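Local coordinates for protein 3',5'-nucleoside bisphosphate phosphatase (Chromobacterium violaceum, PDB 2YB1) that hydrolyses the 3'-phosphate of nucleoside 3',5'-bisphosphates with the help of three manganese ions, leaving a nucleoside 5'-phosphate and orthophosphate, at residues A[38-43]-A[97-102]; A[102-107]-A[117-122]; A[136-141]-A[151-156]. All coordinates share one frame; numbering follows the deposited sequence.

Interaction 1 (A[38-43]-A[97-102]); sequences DHDCTG and EGRLER. With MN (manganese (II) ion), chain B; AMP (adenosine monophosphate), chain E.
Asp40 and Arg99 meet beside the 5'-phosphate of AMP in the PHP domain, a member of the TIM-barrel clan, joining a metal-binding loop that follows a strand of the central sheet to the start of helix 99-112. The charged contact is a long, weak salt bridge: Arg99 NH2 reaches Asp40 OD2 at 3.5 Å, almost straight, with OD2 near the guanidinium plane and the two flat groups 31° apart. A water bridges the pair more closely, donating a hydrogen bond to Asp40 OD2 and accepting one from Arg99 NE, each 2.7 Å long. OD2 is also bonded to Ser66 OG, consistent with a second-shell role for Asp40 in orienting Arg99, largely through the water.

The anion contacts belong to the phosphate. Arg99 turns its NH1/NH2 edge to it, NH1 to O3P and NH2 to O2P at 2.9 Å (158° and 169°), while NH1 is also bonded to Ile132 O. Arg102, its chain extended from CG to NE, uses NH1 on O3P and NH2 on O1P, so O3P is gripped by both arginines and the three phosphate oxygens are all held.

Metal coordination comes from the loop. His39, in a type II turn spanning Asp38 to Cys41, binds a manganese ion shared with Asp14 and His250. The same ion takes both ribose hydroxyls, and His39 NE2 lies 2.2 Å from the manganese and 2.9 Å from AMP O3'.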
loop_
_atom_site.group_PDB
_atom_site.type_symbol
_atom_site.label_atom_id
_atom_site.label_comp_id
_atom_site.label_asym_id
_atom_site.label_seq_id
_atom_site.Cartn_x
_atom_site.Cartn_y
_atom_site.Cartn_z
ATOM N N ASP A 38 3.202 3.189 -3.513
ATOM C CA ASP A 38 1.988 3.328 -4.304
ATOM C C ASP A 38 1.552 1.965 -4.793
ATOM O O ASP A 38 2.383 1.056 -4.932
ATOM C CB ASP A 38 2.202 4.297 -5.467
ATOM C CG ASP A 38 2.016 5.744 -5.048
ATOM O OD1 ASP A 38 0.930 6.071 -4.523
ATOM O OD2 ASP A 38 2.952 6.545 -5.228
ATOM N N HIS A 39 0.249 1.819 -5.040
ATOM C CA HIS A 39 -0.306 0.557 -5.531
ATOM C C HIS A 39 0.212 0.216 -6.916
ATOM O O HIS A 39 0.083 1.016 -7.843
ATOM C CB HIS A 39 -1.824 0.655 -5.633
ATOM C CG HIS A 39 -2.518 0.798 -4.316
ATOM N ND1 HIS A 39 -2.654 -0.252 -3.433
ATOM C CD2 HIS A 39 -3.157 1.852 -3.751
ATOM C CE1 HIS A 39 -3.337 0.151 -2.374
ATOM N NE2 HIS A 39 -3.656 1.422 -2.542
ATOM N N ASP A 40 0.808 -0.965 -7.043
ATOM C CA ASP A 40 1.083 -1.598 -8.337
ATOM C C ASP A 40 1.824 -0.694 -9.313
ATOM O O ASP A 40 1.705 -0.845 -10.543
ATOM C CB ASP A 40 -0.234 -2.101 -8.939
ATOM C CG ASP A 40 -0.946 -3.074 -8.009
ATOM O OD1 ASP A 40 -0.234 -3.835 -7.336
ATOM O OD2 ASP A 40 -2.193 -3.064 -7.928
ATOM N N CYS A 41 2.569 0.256 -8.759
ATOM C CA CYS A 41 3.207 1.295 -9.562
ATOM C C CYS A 41 4.403 1.898 -8.823
ATOM O O CYS A 41 4.346 2.068 -7.610
ATOM C CB CYS A 41 2.173 2.391 -9.845
ATOM S SG CYS A 41 2.743 3.613 -11.039
ATOM N N THR A 42 5.494 2.177 -9.535
ATOM C CA THR A 42 6.646 2.935 -8.994
ATOM C C THR A 42 6.812 4.391 -9.489
ATOM O O THR A 42 7.853 5.017 -9.279
ATOM C CB THR A 42 7.958 2.117 -9.068
ATOM O OG1 THR A 42 8.169 1.661 -10.407
ATOM C CG2 THR A 42 7.843 0.889 -8.156
ATOM N N GLY A 43 5.828 4.885 -10.228
ATOM C CA GLY A 43 5.964 6.139 -10.960
ATOM C C GLY A 43 6.232 7.379 -10.132
ATOM O O GLY A 43 6.645 8.419 -10.666
ATOM N N GLU A 97 -2.882 -3.794 -15.942
ATOM C CA GLU A 97 -3.518 -3.964 -17.257
ATOM C C GLU A 97 -5.053 -3.982 -17.289
ATOM O O GLU A 97 -5.665 -3.367 -18.166
ATOM C CB GLU A 97 -2.991 -5.223 -17.956
ATOM C CG GLU A 97 -1.673 -5.048 -18.695
ATOM C CD GLU A 97 -1.239 -6.333 -19.396
ATOM O OE1 GLU A 97 -2.129 -7.086 -19.851
ATOM O OE2 GLU A 97 -0.015 -6.598 -19.477
ATOM N N GLY A 98 -5.671 -4.705 -16.362
ATOM C CA GLY A 98 -7.120 -4.824 -16.361
ATOM C C GLY A 98 -7.843 -3.765 -15.540
ATOM O O GLY A 98 -9.065 -3.801 -15.407
ATOM N N ARG A 99 -7.088 -2.827 -14.983
ATOM C CA ARG A 99 -7.638 -1.868 -14.026
ATOM C C ARG A 99 -8.709 -0.951 -14.647
ATOM O O ARG A 99 -9.797 -0.785 -14.086
ATOM C CB ARG A 99 -6.497 -1.047 -13.400
ATOM C CG ARG A 99 -6.759 -0.585 -11.991
ATOM C CD ARG A 99 -5.480 -0.120 -11.301
ATOM N NE ARG A 99 -5.132 -0.947 -10.141
ATOM C CZ ARG A 99 -5.882 -1.074 -9.047
ATOM N NH1 ARG A 99 -7.046 -0.434 -8.948
ATOM N NH2 ARG A 99 -5.469 -1.852 -8.044
ATOM N N LEU A 100 -8.403 -0.351 -15.798
ATOM C CA LEU A 100 -9.355 0.544 -16.463
ATOM C C LEU A 100 -10.647 -0.167 -16.869
ATOM O O LEU A 100 -11.752 0.345 -16.644
ATOM C CB LEU A 100 -8.711 1.204 -17.693
ATOM C CG LEU A 100 -8.268 2.647 -17.445
ATOM C CD1 LEU A 100 -7.368 3.157 -18.577
ATOM C CD2 LEU A 100 -9.484 3.553 -17.247
ATOM N N GLU A 101 -10.495 -1.339 -17.486
ATOM C CA GLU A 101 -11.627 -2.175 -17.875
ATOM C C GLU A 101 -12.528 -2.488 -16.666
ATOM O O GLU A 101 -13.747 -2.334 -16.722
ATOM C CB GLU A 101 -11.088 -3.464 -18.504
ATOM C CG GLU A 101 -12.099 -4.572 -18.740
ATOM C CD GLU A 101 -11.431 -5.852 -19.257
ATOM O OE1 GLU A 101 -10.401 -6.282 -18.671
ATOM O OE2 GLU A 101 -11.941 -6.432 -20.244
ATOM N N ARG A 102 -11.914 -2.931 -15.573
ATOM C CA ARG A 102 -12.646 -3.227 -14.349
ATOM C C ARG A 102 -13.406 -2.001 -13.844
ATOM O O ARG A 102 -14.542 -2.108 -13.356
ATOM C CB ARG A 102 -11.663 -3.707 -13.285
ATOM C CG ARG A 102 -12.210 -3.876 -11.864
ATOM C CD ARG A 102 -11.029 -4.326 -10.982
ATOM N NE ARG A 102 -11.319 -4.479 -9.553
ATOM C CZ ARG A 102 -10.962 -3.602 -8.616
ATOM N NH1 ARG A 102 -10.316 -2.480 -8.951
ATOM N NH2 ARG A 102 -11.244 -3.851 -7.339
HETATM MN MN MN B . -5.027 2.569 -1.243
HETATM P P AMP E . -8.685 -1.370 -5.763
HETATM O O1P AMP E . -9.516 -2.575 -5.376
HETATM O O2P AMP E . -7.228 -1.778 -5.722
HETATM O O3P AMP E . -9.219 -0.765 -7.038
HETATM O "O5'" AMP E . -8.991 -0.388 -4.546
HETATM C "C5'" AMP E . -8.584 -0.721 -3.229
HETATM C "C4'" AMP E . -8.351 0.508 -2.392
HETATM O "O4'" AMP E . -9.617 1.004 -1.901
HETATM C "C3'" AMP E . -7.521 0.298 -1.133
HETATM O "O3'" AMP E . -6.125 0.321 -1.391
HETATM C "C2'" AMP E . -7.988 1.422 -0.211
HETATM O "O2'" AMP E . -7.302 2.631 -0.512
HETATM C "C1'" AMP E . -9.453 1.582 -0.619
HETATM N N9 AMP E . -10.359 0.898 0.320
HETATM C C8 AMP E . -10.721 -0.402 0.283
HETATM N N7 AMP E . -11.560 -0.690 1.320
HETATM C C5 AMP E . -11.728 0.438 2.039
HETATM C C6 AMP E . -12.483 0.840 3.249
HETATM N N6 AMP E . -13.242 -0.054 3.925
HETATM N N1 AMP E . -12.385 2.130 3.653
HETATM C C2 AMP E . -11.632 3.036 2.997
HETATM N N3 AMP E . -10.919 2.740 1.892
HETATM C C4 AMP E . -10.933 1.483 1.377
HETATM O O HOH W 1 -3.155 -2.723 -10.443
#

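Interaction 2 (A[102-107]-A[117-122]); sequences RARQMG and GCFDGA. With AMP (adenosine monophosphate), chain E.
Phe119 packs against helix 99-112, touching Ala103, Arg104 and Gly107, and these contacts are the tight part. Ala103 CB sits at the edge of the Phe119 ring, in its plane, 3.7 Å from CE1, and Ala103 O is 3.4 Å from CD1. With CG anti to the backbone N (chi1 177°), the ring runs beside the Arg104 chain, and Arg104 CG makes a CH-pi contact over one face, 3.9 Å from the centroid and displaced toward the rim. Gly107 CA comes within 4.0 Å of Phe119 N; with no side chain here the backbones can approach until the CA atoms of Gly107 and Phe119 are 4.5 Å apart. At the Gly107 end a water links the helices, donating to Gly107 O and accepting from Cys118 N in the first turn after the Gly117 N-cap.

The looser side is the exposed Arg104 guanidinium, which meets Phe119 CZ only obliquely, its plane 44° from that of the ring.

The helix segments run at 126° to one another, 8.5 Å apart at closest. Leu100 of helix 99-112 also touches Phe119, while helix 134-143 packs against both, with Phe137 against Met106 and Ala122, and Leu141 against Cys118.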
loop_
_atom_site.group_PDB
_atom_site.type_symbol
_atom_site.label_atom_id
_atom_site.label_comp_id
_atom_site.label_asym_id
_atom_site.label_seq_id
_atom_site.Cartn_x
_atom_site.Cartn_y
_atom_site.Cartn_z
ATOM N N ARG A 102 -11.914 -2.931 -15.573
ATOM C CA ARG A 102 -12.646 -3.227 -14.349
ATOM C C ARG A 102 -13.406 -2.001 -13.844
ATOM O O ARG A 102 -14.542 -2.108 -13.356
ATOM C CB ARG A 102 -11.663 -3.707 -13.285
ATOM C CG ARG A 102 -12.210 -3.876 -11.864
ATOM C CD ARG A 102 -11.029 -4.326 -10.982
ATOM N NE ARG A 102 -11.319 -4.479 -9.553
ATOM C CZ ARG A 102 -10.962 -3.602 -8.616
ATOM N NH1 ARG A 102 -10.316 -2.480 -8.951
ATOM N NH2 ARG A 102 -11.244 -3.851 -7.339
ATOM N N ALA A 103 -12.771 -0.837 -13.954
ATOM C CA ALA A 103 -13.389 0.411 -13.503
ATOM C C ALA A 103 -14.616 0.809 -14.321
ATOM O O ALA A 103 -15.602 1.284 -13.767
ATOM C CB ALA A 103 -12.363 1.553 -13.489
ATOM N N ARG A 104 -14.555 0.644 -15.640
ATOM C CA ARG A 104 -15.720 0.954 -16.468
ATOM C C ARG A 104 -16.902 0.059 -16.068
ATOM O O ARG A 104 -18.053 0.494 -16.022
ATOM C CB ARG A 104 -15.387 0.799 -17.956
ATOM C CG ARG A 104 -14.251 1.701 -18.428
ATOM C CD ARG A 104 -14.050 1.597 -19.942
ATOM N NE ARG A 104 -12.777 2.191 -20.347
ATOM C CZ ARG A 104 -11.659 1.502 -20.556
ATOM N NH1 ARG A 104 -11.653 0.178 -20.401
ATOM N NH2 ARG A 104 -10.539 2.136 -20.916
ATOM N N GLN A 105 -16.595 -1.193 -15.763
ATOM C CA GLN A 105 -17.581 -2.162 -15.304
ATOM C C GLN A 105 -18.146 -1.807 -13.914
ATOM O O GLN A 105 -19.347 -1.949 -13.667
ATOM C CB GLN A 105 -16.958 -3.571 -15.315
ATOM C CG GLN A 105 -16.644 -4.073 -16.732
ATOM C CD GLN A 105 -15.761 -5.314 -16.768
ATOM O OE1 GLN A 105 -15.267 -5.775 -15.741
ATOM N NE2 GLN A 105 -15.549 -5.850 -17.966
ATOM N N MET A 106 -17.283 -1.341 -13.014
ATOM C CA MET A 106 -17.728 -0.892 -11.695
ATOM C C MET A 106 -18.729 0.251 -11.854
ATOM O O MET A 106 -19.761 0.291 -11.177
ATOM C CB MET A 106 -16.539 -0.450 -10.829
ATOM C CG MET A 106 -15.586 -1.594 -10.406
ATOM S SD MET A 106 -14.339 -1.025 -9.208
ATOM C CE MET A 106 -13.139 -0.225 -10.250
ATOM N N GLY A 107 -18.430 1.169 -12.769
ATOM C CA GLY A 107 -19.320 2.285 -13.030
ATOM C C GLY A 107 -20.672 1.801 -13.522
ATOM O O GLY A 107 -21.712 2.259 -13.050
ATOM N N GLY A 117 -23.132 7.675 -13.530
ATOM C CA GLY A 117 -22.035 8.620 -13.632
ATOM C C GLY A 117 -20.838 8.387 -12.729
ATOM O O GLY A 117 -19.989 9.269 -12.610
ATOM N N CYS A 118 -20.748 7.211 -12.102
ATOM C CA CYS A 118 -19.668 6.951 -11.144
ATOM C C CYS A 118 -18.274 6.743 -11.749
ATOM O O CYS A 118 -17.280 7.177 -11.166
ATOM C CB CYS A 118 -20.026 5.791 -10.205
ATOM S SG CYS A 118 -21.415 6.201 -9.129
ATOM N N PHE A 119 -18.183 6.080 -12.898
ATOM C CA PHE A 119 -16.885 5.979 -13.568
ATOM C C PHE A 119 -16.367 7.373 -13.895
ATOM O O PHE A 119 -15.213 7.702 -13.593
ATOM C CB PHE A 119 -16.958 5.143 -14.845
ATOM C CG PHE A 119 -15.643 5.074 -15.602
ATOM C CD1 PHE A 119 -14.619 4.244 -15.170
ATOM C CD2 PHE A 119 -15.441 5.836 -16.749
ATOM C CE1 PHE A 119 -13.415 4.172 -15.860
ATOM C CE2 PHE A 119 -14.233 5.779 -17.441
ATOM C CZ PHE A 119 -13.217 4.950 -16.992
ATOM N N ASP A 120 -17.216 8.193 -14.517
ATOM C CA ASP A 120 -16.805 9.554 -14.876
ATOM C C ASP A 120 -16.395 10.345 -13.642
ATOM O O ASP A 120 -15.379 11.038 -13.651
ATOM C CB ASP A 120 -17.913 10.293 -15.619
ATOM C CG ASP A 120 -18.132 9.771 -17.029
ATOM O OD1 ASP A 120 -17.315 8.968 -17.522
ATOM O OD2 ASP A 120 -19.116 10.185 -17.654
ATOM N N GLY A 121 -17.187 10.237 -12.579
ATOM C CA GLY A 121 -16.910 10.955 -11.345
ATOM C C GLY A 121 -15.605 10.520 -10.704
ATOM O O GLY A 121 -14.808 11.354 -10.260
ATOM N N ALA A 122 -15.384 9.209 -10.654
ATOM C CA ALA A 122 -14.137 8.666 -10.111
ATOM C C ALA A 122 -12.935 9.194 -10.892
ATOM O O ALA A 122 -11.906 9.543 -10.324
ATOM C CB ALA A 122 -14.168 7.122 -10.150
HETATM P P AMP E . -8.685 -1.370 -5.763
HETATM O O1P AMP E . -9.516 -2.575 -5.376
HETATM O O2P AMP E . -7.228 -1.778 -5.722
HETATM O O3P AMP E . -9.219 -0.765 -7.038
HETATM O "O5'" AMP E . -8.991 -0.388 -4.546
HETATM C "C5'" AMP E . -8.584 -0.721 -3.229
HETATM C "C4'" AMP E . -8.351 0.508 -2.392
HETATM O "O4'" AMP E . -9.617 1.004 -1.901
HETATM C "C3'" AMP E . -7.521 0.298 -1.133
HETATM O "O3'" AMP E . -6.125 0.321 -1.391
HETATM C "C2'" AMP E . -7.988 1.422 -0.211
HETATM O "O2'" AMP E . -7.302 2.631 -0.512
HETATM C "C1'" AMP E . -9.453 1.582 -0.619
HETATM N N9 AMP E . -10.359 0.898 0.320
HETATM C C8 AMP E . -10.721 -0.402 0.283
HETATM N N7 AMP E . -11.560 -0.690 1.320
HETATM C C5 AMP E . -11.728 0.438 2.039
HETATM C C6 AMP E . -12.483 0.840 3.249
HETATM N N6 AMP E . -13.242 -0.054 3.925
HETATM N N1 AMP E . -12.385 2.130 3.653
HETATM C C2 AMP E . -11.632 3.036 2.997
HETATM N N3 AMP E . -10.919 2.740 1.892
HETATM C C4 AMP E . -10.933 1.483 1.377
HETATM O O HOH W 2 -22.386 4.782 -12.406
#

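Interaction 3 (A[136-141]-A[151-156]); sequences HFARHL and RTVFRK. With AMP (adenosine monophosphate), chain E.
Helix segments 136-141 and 151-156 cross at 112°, their axes 9.6 Å apart at closest, with Ala138 and Val153 the nearest backbone pair at 6.1 Å between CA atoms. In this helical pair of the PHP domain, Phe154 from the second helix lines the adenine part of the nucleotide pocket and the first helix backs it; the side chains that meet are all apolar, and no hydrogen bond crosses the buried interface.

Ala138 lies at the centre. Its CB points to the second helix and meets two consecutive residues there, Val153 CG1 at 3.8 Å and Phe154 CE2 at 3.5 Å, the latter approached obliquely.

Val153 sets both branches against the Ala138-Leu141 side of the first helix. CG1, anti to the backbone N (chi1 166°), reaches Ala138 and also Leu141 CD1 at 3.9 Å, while CG2 rests near Leu141 CB and Ala138 O. Leu141 thus meets the valine with both its base and one terminal methyl, and Val142 and Val147 add to the apolar surroundings of the valine.

Phe154 carries the contact to the ligand. Its CG stands beside the backbone N, anti to the carbonyl carbon (chi1 -70°), which swings the ring from the helix toward the base. One face is occupied by adenine in a face-to-face stack; the opposite face has Val153 CG1, toward the rim. The aromatic ring is therefore sandwiched between base and valine, and Arg134 touches it too. Such a contact, made to the flat of the base without a hydrogen bond from Phe154, is consistent with the enzyme's similar efficiency on different nucleobases. AMP C5 sits 3.5 Å above the ring plane, over its centre.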
loop_
_atom_site.group_PDB
_atom_site.type_symbol
_atom_site.label_atom_id
_atom_site.label_comp_id
_atom_site.label_asym_id
_atom_site.label_seq_id
_atom_site.Cartn_x
_atom_site.Cartn_y
_atom_site.Cartn_z
ATOM N N HIS A 136 -10.918 6.051 -5.663
ATOM C CA HIS A 136 -11.424 7.175 -6.441
ATOM C C HIS A 136 -12.952 7.151 -6.547
ATOM O O HIS A 136 -13.596 8.207 -6.479
ATOM C CB HIS A 136 -10.791 7.196 -7.828
ATOM C CG HIS A 136 -9.296 7.224 -7.807
ATOM N ND1 HIS A 136 -8.524 6.219 -8.353
ATOM C CD2 HIS A 136 -8.428 8.126 -7.292
ATOM C CE1 HIS A 136 -7.245 6.513 -8.193
ATOM N NE2 HIS A 136 -7.160 7.668 -7.558
ATOM N N PHE A 137 -13.531 5.960 -6.700
ATOM C CA PHE A 137 -14.987 5.803 -6.723
ATOM C C PHE A 137 -15.583 6.271 -5.405
ATOM O O PHE A 137 -16.614 6.938 -5.380
ATOM C CB PHE A 137 -15.392 4.340 -6.980
ATOM C CG PHE A 137 -15.429 3.967 -8.445
ATOM C CD1 PHE A 137 -14.253 3.693 -9.139
ATOM C CD2 PHE A 137 -16.635 3.916 -9.127
ATOM C CE1 PHE A 137 -14.289 3.365 -10.493
ATOM C CE2 PHE A 137 -16.674 3.594 -10.480
ATOM C CZ PHE A 137 -15.492 3.314 -11.160
ATOM N N ALA A 138 -14.920 5.930 -4.304
ATOM C CA ALA A 138 -15.408 6.326 -2.986
ATOM C C ALA A 138 -15.364 7.846 -2.802
ATOM O O ALA A 138 -16.309 8.443 -2.283
ATOM C CB ALA A 138 -14.613 5.620 -1.886
ATOM N N ARG A 139 -14.270 8.475 -3.227
ATOM C CA ARG A 139 -14.163 9.929 -3.124
ATOM C C ARG A 139 -15.267 10.594 -3.919
ATOM O O ARG A 139 -15.836 11.594 -3.470
ATOM C CB ARG A 139 -12.798 10.453 -3.586
ATOM C CG ARG A 139 -11.701 10.108 -2.625
ATOM C CD ARG A 139 -10.368 10.794 -2.924
ATOM N NE ARG A 139 -9.389 10.270 -1.974
ATOM C CZ ARG A 139 -8.223 9.727 -2.296
ATOM N NH1 ARG A 139 -7.825 9.679 -3.568
ATOM N NH2 ARG A 139 -7.444 9.254 -1.327
ATOM N N HIS A 140 -15.563 10.038 -5.095
ATOM C CA HIS A 140 -16.655 10.560 -5.914
ATOM C C HIS A 140 -17.984 10.425 -5.186
ATOM O O HIS A 140 -18.751 11.383 -5.117
ATOM C CB HIS A 140 -16.762 9.869 -7.270
ATOM C CG HIS A 140 -18.018 10.225 -8.011
ATOM N ND1 HIS A 140 -18.310 11.516 -8.399
ATOM C CD2 HIS A 140 -19.077 9.470 -8.393
ATOM C CE1 HIS A 140 -19.483 11.538 -9.007
ATOM N NE2 HIS A 140 -19.968 10.308 -9.019
ATOM N N LEU A 141 -18.257 9.236 -4.652
ATOM C CA LEU A 141 -19.537 8.986 -3.981
ATOM C C LEU A 141 -19.740 9.915 -2.784
ATOM O O LEU A 141 -20.860 10.348 -2.507
ATOM C CB LEU A 141 -19.669 7.514 -3.577
ATOM C CG LEU A 141 -19.852 6.571 -4.773
ATOM C CD1 LEU A 141 -19.504 5.132 -4.405
ATOM C CD2 LEU A 141 -21.276 6.678 -5.342
ATOM N N ARG A 151 -16.308 5.483 5.009
ATOM C CA ARG A 151 -16.659 4.273 5.741
ATOM C C ARG A 151 -17.994 3.703 5.268
ATOM O O ARG A 151 -18.123 2.504 5.045
ATOM C CB ARG A 151 -16.706 4.554 7.248
ATOM C CG ARG A 151 -16.896 3.309 8.108
ATOM C CD ARG A 151 -16.698 3.621 9.589
ATOM N NE ARG A 151 -15.346 4.112 9.868
ATOM C CZ ARG A 151 -14.437 3.452 10.583
ATOM N NH1 ARG A 151 -14.733 2.269 11.107
ATOM N NH2 ARG A 151 -13.235 3.979 10.784
ATOM N N THR A 152 -18.983 4.576 5.116
ATOM C CA THR A 152 -20.315 4.177 4.673
ATOM C C THR A 152 -20.313 3.690 3.216
ATOM O O THR A 152 -21.097 2.802 2.840
ATOM C CB THR A 152 -21.322 5.335 4.851
ATOM O OG1 THR A 152 -21.287 5.793 6.212
ATOM C CG2 THR A 152 -22.727 4.881 4.513
ATOM N N VAL A 153 -19.423 4.261 2.401
ATOM C CA VAL A 153 -19.306 3.835 1.011
ATOM C C VAL A 153 -19.024 2.331 0.915
ATOM O O VAL A 153 -19.698 1.615 0.184
ATOM C CB VAL A 153 -18.211 4.616 0.236
ATOM C CG1 VAL A 153 -17.886 3.908 -1.088
ATOM C CG2 VAL A 153 -18.638 6.067 -0.002
ATOM N N PHE A 154 -18.034 1.854 1.657
ATOM C CA PHE A 154 -17.602 0.465 1.541
ATOM C C PHE A 154 -18.518 -0.494 2.292
ATOM O O PHE A 154 -18.474 -1.710 2.101
ATOM C CB PHE A 154 -16.135 0.323 1.963
ATOM C CG PHE A 154 -15.181 0.944 0.979
ATOM C CD1 PHE A 154 -14.727 0.221 -0.114
ATOM C CD2 PHE A 154 -14.786 2.273 1.114
ATOM C CE1 PHE A 154 -13.864 0.802 -1.040
ATOM C CE2 PHE A 154 -13.926 2.857 0.188
ATOM C CZ PHE A 154 -13.464 2.118 -0.887
ATOM N N ARG A 155 -19.374 0.074 3.128
ATOM C CA ARG A 155 -20.437 -0.687 3.757
ATOM C C ARG A 155 -21.546 -1.021 2.743
ATOM O O ARG A 155 -22.061 -2.141 2.739
ATOM C CB ARG A 155 -20.988 0.104 4.944
ATOM C CG ARG A 155 -21.774 -0.710 5.939
ATOM C CD ARG A 155 -21.971 0.066 7.247
ATOM N NE ARG A 155 -22.556 1.382 7.008
ATOM C CZ ARG A 155 -23.860 1.605 6.875
ATOM N NH1 ARG A 155 -24.712 0.592 6.964
ATOM N NH2 ARG A 155 -24.311 2.835 6.653
ATOM N N LYS A 156 -21.934 -0.045 1.915
ATOM C CA LYS A 156 -23.006 -0.251 0.940
ATOM C C LYS A 156 -22.596 -0.653 -0.490
ATOM O O LYS A 156 -23.421 -1.187 -1.242
ATOM C CB LYS A 156 -23.862 1.012 0.843
ATOM C CG LYS A 156 -24.433 1.503 2.165
ATOM C CD LYS A 156 -25.071 0.360 2.938
ATOM C CE LYS A 156 -25.898 0.866 4.119
ATOM N NZ LYS A 156 -26.309 -0.268 4.994
HETATM P P AMP E . -8.685 -1.370 -5.763
HETATM O O1P AMP E . -9.516 -2.575 -5.376
HETATM O O2P AMP E . -7.228 -1.778 -5.722
HETATM O O3P AMP E . -9.219 -0.765 -7.038
HETATM O "O5'" AMP E . -8.991 -0.388 -4.546
HETATM C "C5'" AMP E . -8.584 -0.721 -3.229
HETATM C "C4'" AMP E . -8.351 0.508 -2.392
HETATM O "O4'" AMP E . -9.617 1.004 -1.901
HETATM C "C3'" AMP E . -7.521 0.298 -1.133
HETATM O "O3'" AMP E . -6.125 0.321 -1.391
HETATM C "C2'" AMP E . -7.988 1.422 -0.211
HETATM O "O2'" AMP E . -7.302 2.631 -0.512
HETATM C "C1'" AMP E . -9.453 1.582 -0.619
HETATM N N9 AMP E . -10.359 0.898 0.320
HETATM C C8 AMP E . -10.721 -0.402 0.283
HETATM N N7 AMP E . -11.560 -0.690 1.320
HETATM C C5 AMP E . -11.728 0.438 2.039
HETATM C C6 AMP E . -12.483 0.840 3.249
HETATM N N6 AMP E . -13.242 -0.054 3.925
HETATM N N1 AMP E . -12.385 2.130 3.653
HETATM C C2 AMP E . -11.632 3.036 2.997
HETATM N N3 AMP E . -10.919 2.740 1.892
HETATM C C4 AMP E . -10.933 1.483 1.377
#

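Overall arrangement
From the N terminus, interaction 1 comes first: it closes a long loop across helix 45-54, strands 59-69 and 72-79 and helix 86-96, tying the metal-binding end of the central sheet to helix 99-112. That helix continues into interaction 2, which shares Arg102 and closes a short loop onto helix 118-123; Leu100 and Phe119 pack together at the join. Interaction 3 closes another short loop, between helices 134-143 and 150-156. The three follow in series, neither nested nor crossed. Phe137 and His136 pack 136-141 onto 102-107 and 117-122, whereas interactions 1 and 3 do not touch. All three reach AMP: 1 and 2 at the phosphate through Arg102, 1 also at the ribose through manganese, and 3 at the base.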